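Local coordinates for sugar-binding transport ATP-binding protein (Pyrococcus horikoshii, PDB 1V43) that binds ATP and probably hydrolyses it as the ATPase subunit of an ABC transporter for sugar uptake, at residues 209-222 against 225-238. Numbering follows the deposited sequence.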
loop_
_atom_site.group_PDB
_atom_site.type_symbol
_atom_site.label_atom_id
_atom_site.label_comp_id
_atom_site.label_asym_id
_atom_site.label_seq_id
_atom_site.Cartn_x
_atom_site.Cartn_y
_atom_site.Cartn_z
ATOM N N GLY A 209 -8.236 -9.684 11.777
ATOM C CA GLY A 209 -9.419 -9.864 12.599
ATOM C C GLY A 209 -10.434 -10.925 12.222
ATOM O O GLY A 209 -10.745 -11.121 11.047
ATOM N N ASP A 210 -10.938 -11.635 13.230
ATOM C CA ASP A 210 -11.985 -12.621 13.000
ATOM C C ASP A 210 -13.166 -11.704 12.765
ATOM O O ASP A 210 -14.100 -12.002 12.011
ATOM C CB ASP A 210 -12.234 -13.469 14.251
ATOM C CG ASP A 210 -11.081 -14.412 14.550
ATOM O OD1 ASP A 210 -10.614 -15.094 13.604
ATOM O OD2 ASP A 210 -10.654 -14.472 15.724
ATOM N N ARG A 211 -13.099 -10.565 13.441
ATOM C CA ARG A 211 -14.112 -9.547 13.311
ATOM C C ARG A 211 -13.404 -8.210 13.358
ATOM O O ARG A 211 -12.308 -8.087 13.899
ATOM C CB ARG A 211 -15.150 -9.651 14.419
ATOM C CG ARG A 211 -16.180 -10.778 14.207
ATOM C CD ARG A 211 -17.438 -10.501 15.019
ATOM N NE ARG A 211 -17.166 -10.370 16.447
ATOM C CZ ARG A 211 -18.015 -9.833 17.317
ATOM N NH1 ARG A 211 -17.704 -9.750 18.604
ATOM N NH2 ARG A 211 -19.178 -9.361 16.895
ATOM N N ILE A 212 -14.039 -7.214 12.774
ATOM C CA ILE A 212 -13.490 -5.881 12.717
ATOM C C ILE A 212 -14.561 -4.922 13.223
ATOM O O ILE A 212 -15.735 -5.032 12.855
ATOM C CB ILE A 212 -13.136 -5.495 11.235
ATOM C CG1 ILE A 212 -12.048 -6.405 10.670
ATOM C CG2 ILE A 212 -12.675 -4.075 11.167
ATOM C CD1 ILE A 212 -11.722 -6.107 9.196
ATOM N N ALA A 213 -14.153 -3.989 14.067
ATOM C CA ALA A 213 -15.056 -2.981 14.592
ATOM C C ALA A 213 -14.563 -1.638 14.049
ATOM O O ALA A 213 -13.539 -1.128 14.489
ATOM C CB ALA A 213 -15.012 -2.981 16.112
ATOM N N VAL A 214 -15.290 -1.079 13.090
ATOM C CA VAL A 214 -14.916 0.194 12.487
ATOM C C VAL A 214 -15.403 1.346 13.373
ATOM O O VAL A 214 -16.560 1.383 13.789
ATOM C CB VAL A 214 -15.544 0.331 11.091
ATOM C CG1 VAL A 214 -14.975 1.544 10.365
ATOM C CG2 VAL A 214 -15.315 -0.939 10.305
ATOM N N MET A 215 -14.509 2.281 13.660
ATOM C CA MET A 215 -14.837 3.419 14.502
ATOM C C MET A 215 -14.520 4.738 13.817
ATOM O O MET A 215 -13.599 4.824 13.016
ATOM C CB MET A 215 -14.064 3.339 15.825
ATOM C CG MET A 215 -14.497 2.212 16.746
ATOM S SD MET A 215 -13.532 2.205 18.276
ATOM C CE MET A 215 -14.305 3.630 19.154
ATOM N N ASN A 216 -15.300 5.761 14.149
ATOM C CA ASN A 216 -15.135 7.107 13.606
ATOM C C ASN A 216 -15.760 8.077 14.612
ATOM O O ASN A 216 -16.894 7.874 15.049
ATOM C CB ASN A 216 -15.842 7.237 12.248
ATOM C CG ASN A 216 -15.665 8.619 11.626
ATOM O OD1 ASN A 216 -14.547 9.050 11.353
ATOM N ND2 ASN A 216 -16.773 9.315 11.404
ATOM N N ARG A 217 -15.009 9.109 14.987
ATOM C CA ARG A 217 -15.473 10.115 15.943
ATOM C C ARG A 217 -16.082 9.520 17.216
ATOM O O ARG A 217 -17.183 9.883 17.618
ATOM C CB ARG A 217 -16.479 11.062 15.275
ATOM C CG ARG A 217 -15.856 11.876 14.147
ATOM C CD ARG A 217 -16.742 13.013 13.654
ATOM N NE ARG A 217 -17.711 12.593 12.645
ATOM C CZ ARG A 217 -18.270 13.421 11.766
ATOM N NH1 ARG A 217 -17.954 14.709 11.776
ATOM N NH2 ARG A 217 -19.141 12.963 10.876
ATOM N N GLY A 218 -15.353 8.594 17.828
ATOM C CA GLY A 218 -15.799 7.962 19.056
ATOM C C GLY A 218 -16.962 6.991 19.005
ATOM O O GLY A 218 -17.364 6.465 20.047
ATOM N N GLN A 219 -17.518 6.736 17.829
ATOM C CA GLN A 219 -18.641 5.807 17.736
ATOM C C GLN A 219 -18.335 4.526 16.989
ATOM O O GLN A 219 -17.525 4.503 16.062
ATOM C CB GLN A 219 -19.836 6.454 17.046
ATOM C CG GLN A 219 -20.449 7.643 17.769
ATOM C CD GLN A 219 -21.952 7.704 17.564
ATOM O OE1 GLN A 219 -22.696 6.910 18.141
ATOM N NE2 GLN A 219 -22.405 8.631 16.724
ATOM N N LEU A 220 -19.000 3.455 17.403
ATOM C CA LEU A 220 -18.853 2.168 16.743
ATOM C C LEU A 220 -19.793 2.201 15.549
ATOM O O LEU A 220 -21.016 2.157 15.709
ATOM C CB LEU A 220 -19.278 1.038 17.672
ATOM C CG LEU A 220 -19.332 -0.338 17.010
ATOM C CD1 LEU A 220 -17.943 -0.720 16.475
ATOM C CD2 LEU A 220 -19.826 -1.363 18.030
ATOM N N LEU A 221 -19.237 2.295 14.351
ATOM C CA LEU A 221 -20.073 2.327 13.159
ATOM C C LEU A 221 -20.554 0.945 12.755
ATOM O O LEU A 221 -21.717 0.768 12.380
ATOM C CB LEU A 221 -19.322 2.970 11.998
ATOM C CG LEU A 221 -18.938 4.432 12.232
ATOM C CD1 LEU A 221 -18.397 5.030 10.941
ATOM C CD2 LEU A 221 -20.164 5.209 12.694
ATOM N N GLN A 222 -19.677 -0.048 12.854
ATOM C CA GLN A 222 -20.062 -1.399 12.467
ATOM C C GLN A 222 -19.076 -2.447 12.972
ATOM O O GLN A 222 -17.879 -2.192 13.078
ATOM C CB GLN A 222 -20.151 -1.482 10.925
ATOM C CG GLN A 222 -20.549 -2.853 10.355
ATOM C CD GLN A 222 -20.831 -2.834 8.848
ATOM O OE1 GLN A 222 -20.765 -1.789 8.188
ATOM N NE2 GLN A 222 -21.145 -3.996 8.301
ATOM N N SER A 225 -17.400 -9.697 10.499
ATOM C CA SER A 225 -16.274 -10.401 9.904
ATOM C C SER A 225 -15.782 -9.594 8.696
ATOM O O SER A 225 -16.526 -8.794 8.132
ATOM C CB SER A 225 -16.720 -11.770 9.403
ATOM O OG SER A 225 -17.474 -11.602 8.215
ATOM N N PRO A 226 -14.524 -9.798 8.284
ATOM C CA PRO A 226 -13.946 -9.087 7.130
ATOM C C PRO A 226 -14.878 -9.158 5.906
ATOM O O PRO A 226 -15.022 -8.185 5.166
ATOM C CB PRO A 226 -12.634 -9.830 6.905
ATOM C CG PRO A 226 -12.231 -10.179 8.334
ATOM C CD PRO A 226 -13.528 -10.681 8.917
ATOM N N THR A 227 -15.507 -10.315 5.704
ATOM C CA THR A 227 -16.432 -10.505 4.592
ATOM C C THR A 227 -17.660 -9.621 4.774
ATOM O O THR A 227 -18.120 -8.963 3.833
ATOM C CB THR A 227 -16.911 -11.973 4.493
ATOM O OG1 THR A 227 -15.789 -12.831 4.265
ATOM C CG2 THR A 227 -17.911 -12.135 3.342
ATOM N N GLU A 228 -18.189 -9.590 5.987
ATOM C CA GLU A 228 -19.368 -8.774 6.255
ATOM C C GLU A 228 -19.122 -7.273 6.094
ATOM O O GLU A 228 -19.933 -6.585 5.473
ATOM C CB GLU A 228 -19.920 -9.059 7.655
ATOM C CG GLU A 228 -20.506 -10.457 7.834
ATOM C CD GLU A 228 -21.047 -10.679 9.245
ATOM O OE1 GLU A 228 -20.296 -10.466 10.225
ATOM O OE2 GLU A 228 -22.226 -11.068 9.373
ATOM N N VAL A 229 -18.021 -6.754 6.631
ATOM C CA VAL A 229 -17.782 -5.318 6.493
ATOM C C VAL A 229 -17.358 -4.938 5.074
ATOM O O VAL A 229 -17.572 -3.816 4.637
ATOM C CB VAL A 229 -16.743 -4.792 7.524
ATOM C CG1 VAL A 229 -17.289 -5.001 8.924
ATOM C CG2 VAL A 229 -15.380 -5.493 7.346
ATOM N N TYR A 230 -16.776 -5.881 4.341
ATOM C CA TYR A 230 -16.363 -5.584 2.981
ATOM C C TYR A 230 -17.536 -5.687 1.986
ATOM O O TYR A 230 -17.801 -4.750 1.243
ATOM C CB TYR A 230 -15.231 -6.522 2.551
ATOM C CG TYR A 230 -14.890 -6.384 1.083
ATOM C CD1 TYR A 230 -14.179 -5.274 0.605
ATOM C CD2 TYR A 230 -15.293 -7.346 0.171
ATOM C CE1 TYR A 230 -13.883 -5.141 -0.750
ATOM C CE2 TYR A 230 -15.008 -7.222 -1.174
ATOM C CZ TYR A 230 -14.307 -6.122 -1.634
ATOM O OH TYR A 230 -14.057 -6.012 -2.983
ATOM N N LEU A 231 -18.226 -6.826 1.967
ATOM C CA LEU A 231 -19.352 -7.017 1.049
ATOM C C LEU A 231 -20.588 -6.242 1.458
ATOM O O LEU A 231 -21.391 -5.861 0.605
ATOM C CB LEU A 231 -19.735 -8.495 0.942
ATOM C CG LEU A 231 -18.719 -9.436 0.298
ATOM C CD1 LEU A 231 -19.240 -10.866 0.379
ATOM C CD2 LEU A 231 -18.475 -9.018 -1.147
ATOM N N ARG A 232 -20.750 -6.006 2.755
ATOM C CA ARG A 232 -21.936 -5.288 3.202
ATOM C C ARG A 232 -21.700 -4.154 4.195
ATOM O O ARG A 232 -22.145 -4.205 5.335
ATOM C CB ARG A 232 -22.959 -6.294 3.755
ATOM C CG ARG A 232 -23.598 -7.154 2.654
ATOM C CD ARG A 232 -24.411 -8.323 3.196
ATOM N NE ARG A 232 -23.558 -9.414 3.672
ATOM C CZ ARG A 232 -22.886 -10.253 2.883
ATOM N NH1 ARG A 232 -22.961 -10.147 1.559
ATOM N NH2 ARG A 232 -22.122 -11.194 3.422
ATOM N N PRO A 233 -20.978 -3.108 3.768
ATOM C CA PRO A 233 -20.731 -1.984 4.674
ATOM C C PRO A 233 -22.092 -1.348 4.985
ATOM O O PRO A 233 -22.880 -1.122 4.072
ATOM C CB PRO A 233 -19.851 -1.064 3.839
ATOM C CG PRO A 233 -20.385 -1.292 2.444
ATOM C CD PRO A 233 -20.505 -2.806 2.405
ATOM N N ASN A 234 -22.383 -1.066 6.251
ATOM C CA ASN A 234 -23.681 -0.484 6.559
ATOM C C ASN A 234 -23.732 1.035 6.381
ATOM O O ASN A 234 -24.713 1.670 6.759
ATOM C CB ASN A 234 -24.110 -0.841 7.978
ATOM C CG ASN A 234 -23.194 -0.261 9.018
ATOM O OD1 ASN A 234 -22.586 0.790 8.812
ATOM N ND2 ASN A 234 -23.100 -0.932 10.155
ATOM N N SER A 235 -22.685 1.614 5.796
ATOM C CA SER A 235 -22.650 3.060 5.586
ATOM C C SER A 235 -21.540 3.490 4.629
ATOM O O SER A 235 -20.651 2.708 4.298
ATOM C CB SER A 235 -22.462 3.769 6.922
ATOM O OG SER A 235 -21.248 3.348 7.520
ATOM N N VAL A 236 -21.594 4.740 4.185
ATOM C CA VAL A 236 -20.581 5.263 3.275
ATOM C C VAL A 236 -19.197 5.215 3.930
ATOM O O VAL A 236 -18.232 4.751 3.316
ATOM C CB VAL A 236 -20.887 6.722 2.862
ATOM C CG1 VAL A 236 -19.751 7.275 2.013
ATOM C CG2 VAL A 236 -22.194 6.775 2.083
ATOM N N PHE A 237 -19.103 5.673 5.180
ATOM C CA PHE A 237 -17.818 5.668 5.864
ATOM C C PHE A 237 -17.139 4.295 5.881
ATOM O O PHE A 237 -15.955 4.190 5.557
ATOM C CB PHE A 237 -17.922 6.187 7.303
ATOM C CG PHE A 237 -16.578 6.411 7.934
ATOM C CD1 PHE A 237 -15.873 7.584 7.696
ATOM C CD2 PHE A 237 -15.965 5.404 8.669
ATOM C CE1 PHE A 237 -14.580 7.751 8.172
ATOM C CE2 PHE A 237 -14.671 5.562 9.149
ATOM C CZ PHE A 237 -13.976 6.740 8.898
ATOM N N VAL A 238 -17.878 3.255 6.268
ATOM C CA VAL A 238 -17.324 1.902 6.301
ATOM C C VAL A 238 -17.035 1.427 4.866
ATOM O O VAL A 238 -16.006 0.805 4.600
ATOM C CB VAL A 238 -18.306 0.881 6.978
ATOM C CG1 VAL A 238 -17.738 -0.512 6.882
ATOM C CG2 VAL A 238 -18.533 1.240 8.477
#
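Gln-222 reaches into the loop between helices 226-231 and 236-241 and bonds to its backbone with both ends of its amide. Gln-222 OE1 accepts from Asn-234 N at 2.6 Å. Gln-222 NE2 donates to Arg-232 O at 3.1 Å, an N-H...O angle of 169°. The side chain is fully extended, with CG anti to the backbone N (chi1 180°), and this carries the amide across to the loop. Asn-234 returns a bond: Asn-234 ND2 donates to Leu-221 O at 3.1 Å. Its amide stacks on that of Gln-222, the planes 26° apart. With an alanine here in place of Gln-222, Asn-234 N and Arg-232 O would probably lose these partners and the loop be held less firmly.

Packing contacts lie on both sides of this polar patch. Asn-216 covers one face of the Phe-237 ring. Its CB makes a CH-pi contact 3.9 Å from the centroid of that ring, and its amide stacks on the same face, offset toward the rim. Val-214 CG1 meets the ring edge. Val-238 CG2 packs on Val-214 CG1 and Leu-221 CB. Farther along, Ile-212 CD1 touches Pro-226 CG and Val-229 CG2.

Leu-221 and Gln-222 face Val-214 in a classic beta bulge. Ser-225 and Glu-228 form a capping box that starts helix 226-231. The contact packs both helices against the hairpin at the edge of the mixed sheet of the ATP-binding domain. Strand 39-43 flanks strand 211-216, and helix 202-208 covers Ile-212 and Pro-226.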